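Local coordinates for protein nuclease (Salmonella phage SETP3, PDB 4QBN) that is probably a magnesium-dependent nuclease of the virus-type replication-repair (VRR-NUC) family, cleaving ester bonds in nucleic acids, at residues Val38-Pro41 and Arg42-Trp46. Sequence-based numbering, arbitrary orientation.
Sequences VILP and RGVIW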
ATOM      1  N   VAL A  38      -4.659  -3.660   3.269  1.00 17.96           N
ATOM      2  CA  VAL A  38      -5.357  -3.856   4.528  1.00 17.15           C
ATOM      3  C   VAL A  38      -4.453  -3.219   5.557  1.00 21.69           C
ATOM      4  O   VAL A  38      -3.294  -3.622   5.716  1.00 23.46           O
ATOM      5  CB  VAL A  38      -5.545  -5.354   4.868  1.00 21.68           C
ATOM      6  CG1 VAL A  38      -6.336  -5.518   6.142  1.00 27.91           C
ATOM      7  CG2 VAL A  38      -6.326  -6.044   3.709  1.00 23.71           C
ATOM      8  N   ILE A  39      -4.983  -2.235   6.267  1.00 20.90           N
ATOM      9  CA  ILE A  39      -4.176  -1.573   7.327  1.00 21.08           C
ATOM     10  C   ILE A  39      -4.817  -1.967   8.647  1.00 24.98           C
ATOM     11  O   ILE A  39      -5.944  -1.546   8.896  1.00 22.02           O
ATOM     12  CB  ILE A  39      -4.234  -0.024   7.233  1.00 24.62           C
ATOM     13  CG1 ILE A  39      -3.977   0.524   5.812  1.00 30.49           C
ATOM     14  CG2 ILE A  39      -3.269   0.612   8.312  1.00 24.61           C
ATOM     15  CD1 ILE A  39      -2.621   0.474   5.400  1.00 30.73           C
ATOM     16  N   LEU A  40      -4.141  -2.794   9.454  1.00 22.30           N
ATOM     17  CA  LEU A  40      -4.688  -3.332  10.704  1.00 20.67           C
ATOM     18  C   LEU A  40      -4.024  -2.565  11.860  1.00 23.35           C
ATOM     19  O   LEU A  40      -3.014  -1.900  11.652  1.00 25.38           O
ATOM     20  CB  LEU A  40      -4.398  -4.833  10.794  1.00 24.23           C
ATOM     21  CG  LEU A  40      -5.209  -5.636   9.760  1.00 29.21           C
ATOM     22  CD1 LEU A  40      -4.546  -7.017   9.579  1.00 34.91           C
ATOM     23  CD2 LEU A  40      -6.556  -5.808  10.384  1.00 29.11           C
ATOM     24  N   PRO A  41      -4.653  -2.582  13.039  1.00 23.75           N
ATOM     25  CA  PRO A  41      -4.134  -1.879  14.200  1.00 26.00           C
ATOM     26  C   PRO A  41      -2.666  -2.237  14.498  1.00 31.28           C
ATOM     27  O   PRO A  41      -2.198  -3.346  14.222  1.00 27.85           O
ATOM     28  CB  PRO A  41      -5.069  -2.333  15.303  1.00 27.18           C
ATOM     29  CG  PRO A  41      -6.432  -2.475  14.599  1.00 26.77           C
ATOM     30  CD  PRO A  41      -6.022  -3.088  13.256  1.00 25.56           C
ATOM     31  N   ARG A  42      -1.944  -1.259  15.029  1.00 25.54           N
ATOM     32  CA  ARG A  42      -0.551  -1.382  15.441  1.00 28.09           C
ATOM     33  C   ARG A  42       0.357  -1.466  14.238  1.00 29.16           C
ATOM     34  O   ARG A  42       1.448  -2.030  14.313  1.00 29.07           O
ATOM     35  CB  ARG A  42      -0.360  -2.571  16.407  1.00 28.35           C
ATOM     36  CG  ARG A  42      -1.229  -2.491  17.672  1.00 33.43           C
ATOM     37  CD  ARG A  42      -0.812  -3.543  18.674  1.00 43.45           C
ATOM     38  NE  ARG A  42       0.240  -3.014  19.543  1.00 57.38           N
ATOM     39  CZ  ARG A  42       0.556  -3.506  20.743  1.00 66.76           C
ATOM     40  NH1 ARG A  42      -0.118  -4.539  21.246  1.00 71.09           N
ATOM     41  NH2 ARG A  42       1.514  -2.928  21.465  1.00 65.17           N
ATOM     42  N   GLY A  43      -0.109  -0.919  13.120  1.00 25.05           N
ATOM     43  CA  GLY A  43       0.779  -0.655  12.010  1.00 29.38           C
ATOM     44  C   GLY A  43       1.050  -1.899  11.195  1.00 30.54           C
ATOM     45  O   GLY A  43       2.056  -1.973  10.413  1.00 24.09           O
ATOM     46  N   VAL A  44       0.154  -2.872  11.336  1.00 22.41           N
ATOM     47  CA  VAL A  44       0.291  -4.103  10.518  1.00 22.99           C
ATOM     48  C   VAL A  44      -0.247  -3.874   9.111  1.00 21.50           C
ATOM     49  O   VAL A  44      -1.394  -3.464   8.929  1.00 22.96           O
ATOM     50  CB  VAL A  44      -0.438  -5.262  11.230  1.00 22.36           C
ATOM     51  CG1 VAL A  44      -0.511  -6.509  10.312  1.00 27.82           C
ATOM     52  CG2 VAL A  44       0.334  -5.549  12.461  1.00 23.15           C
ATOM     53  N   ILE A  45       0.587  -4.101   8.079  1.00 18.58           N
ATOM     54  CA  ILE A  45       0.114  -3.775   6.729  1.00 16.88           C
ATOM     55  C   ILE A  45       0.087  -5.086   5.932  1.00 20.09           C
ATOM     56  O   ILE A  45       1.127  -5.743   5.861  1.00 18.82           O
ATOM     57  CB  ILE A  45       1.119  -2.864   6.027  1.00 21.54           C
ATOM     58  CG1 ILE A  45       1.452  -1.608   6.852  1.00 20.49           C
ATOM     59  CG2 ILE A  45       0.595  -2.445   4.637  1.00 21.92           C
ATOM     60  CD1 ILE A  45       0.257  -0.734   7.067  1.00 25.31           C
ATOM     61  N   TRP A  46      -1.040  -5.438   5.340  1.00 16.34           N
ATOM     62  CA  TRP A  46      -1.115  -6.693   4.536  1.00 18.13           C
ATOM     63  C   TRP A  46      -1.540  -6.303   3.148  1.00 22.98           C
ATOM     64  O   TRP A  46      -2.389  -5.415   2.979  1.00 22.10           O
ATOM     65  CB  TRP A  46      -2.171  -7.657   5.083  1.00 18.22           C
ATOM     66  CG  TRP A  46      -1.789  -8.405   6.372  1.00 20.30           C
ATOM     67  CD1 TRP A  46      -0.662  -8.244   7.124  1.00 20.82           C
ATOM     68  CD2 TRP A  46      -2.586  -9.375   7.028  1.00 20.53           C
ATOM     69  NE1 TRP A  46      -0.671  -9.130   8.218  1.00 21.03           N
ATOM     70  CE2 TRP A  46      -1.853  -9.838   8.164  1.00 23.16           C
ATOM     71  CE3 TRP A  46      -3.853  -9.947   6.728  1.00 24.86           C
ATOM     72  CZ2 TRP A  46      -2.327 -10.859   9.019  1.00 26.39           C
ATOM     73  CZ3 TRP A  46      -4.325 -10.985   7.593  1.00 27.19           C
ATOM     74  CH2 TRP A  46      -3.564 -11.409   8.712  1.00 29.21           C
TER
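Over one face of the W46 indole sits a single methyl group, L40 CD1, 4.1 Å from the centroid of the six-membered ring and almost straight above it, a CH-pi contact made diagonally between strands. The indole also meets F77 in an edge-to-face arrangement, while L88 and Y92 of helix 82-92 pack against it. W46 can receive the methyl because its CG stands anti to the carbonyl carbon (chi1 -75°), which directs the indole along the hairpin toward L40 rather than across to V38, its direct neighbour. L40 CB in turn lies 4.0 Å from V44 CB, and the same CD1 grazes V44 CG1, so this leucine bridges two residues of the opposite strand.

The pattern is that of a beta hairpin whose two faces carry different apolar contacts. Strands 36-40 and 44-50, the two central strands of the four-stranded mixed sheet of this VRR-NUC domain, run antiparallel and are joined through P41-G43. V38 and W46 form a hydrogen-bonded pair: W46 N reaches V38 O at 2.9 Å, nearly straight at 174°, and V38 N returns a more bent bond to W46 O. Further toward the turn, L40 N donates to V44 O at 2.9 Å, whereas L40 O receives only weak bonds from G43 N and V44 N. Two residues thus face one in a G1 bulge, with glycine, G43, at its positive-phi position.

On the reverse face, I39 and I45 form the non-hydrogen-bonded pair; the two isoleucines run alongside each other and meet at their end methyls, with CD1 of I39 3.5 Å from CD1 of I45. Here the second subunit closes in, R72 of that chain packing on I39 and its A74 on I45.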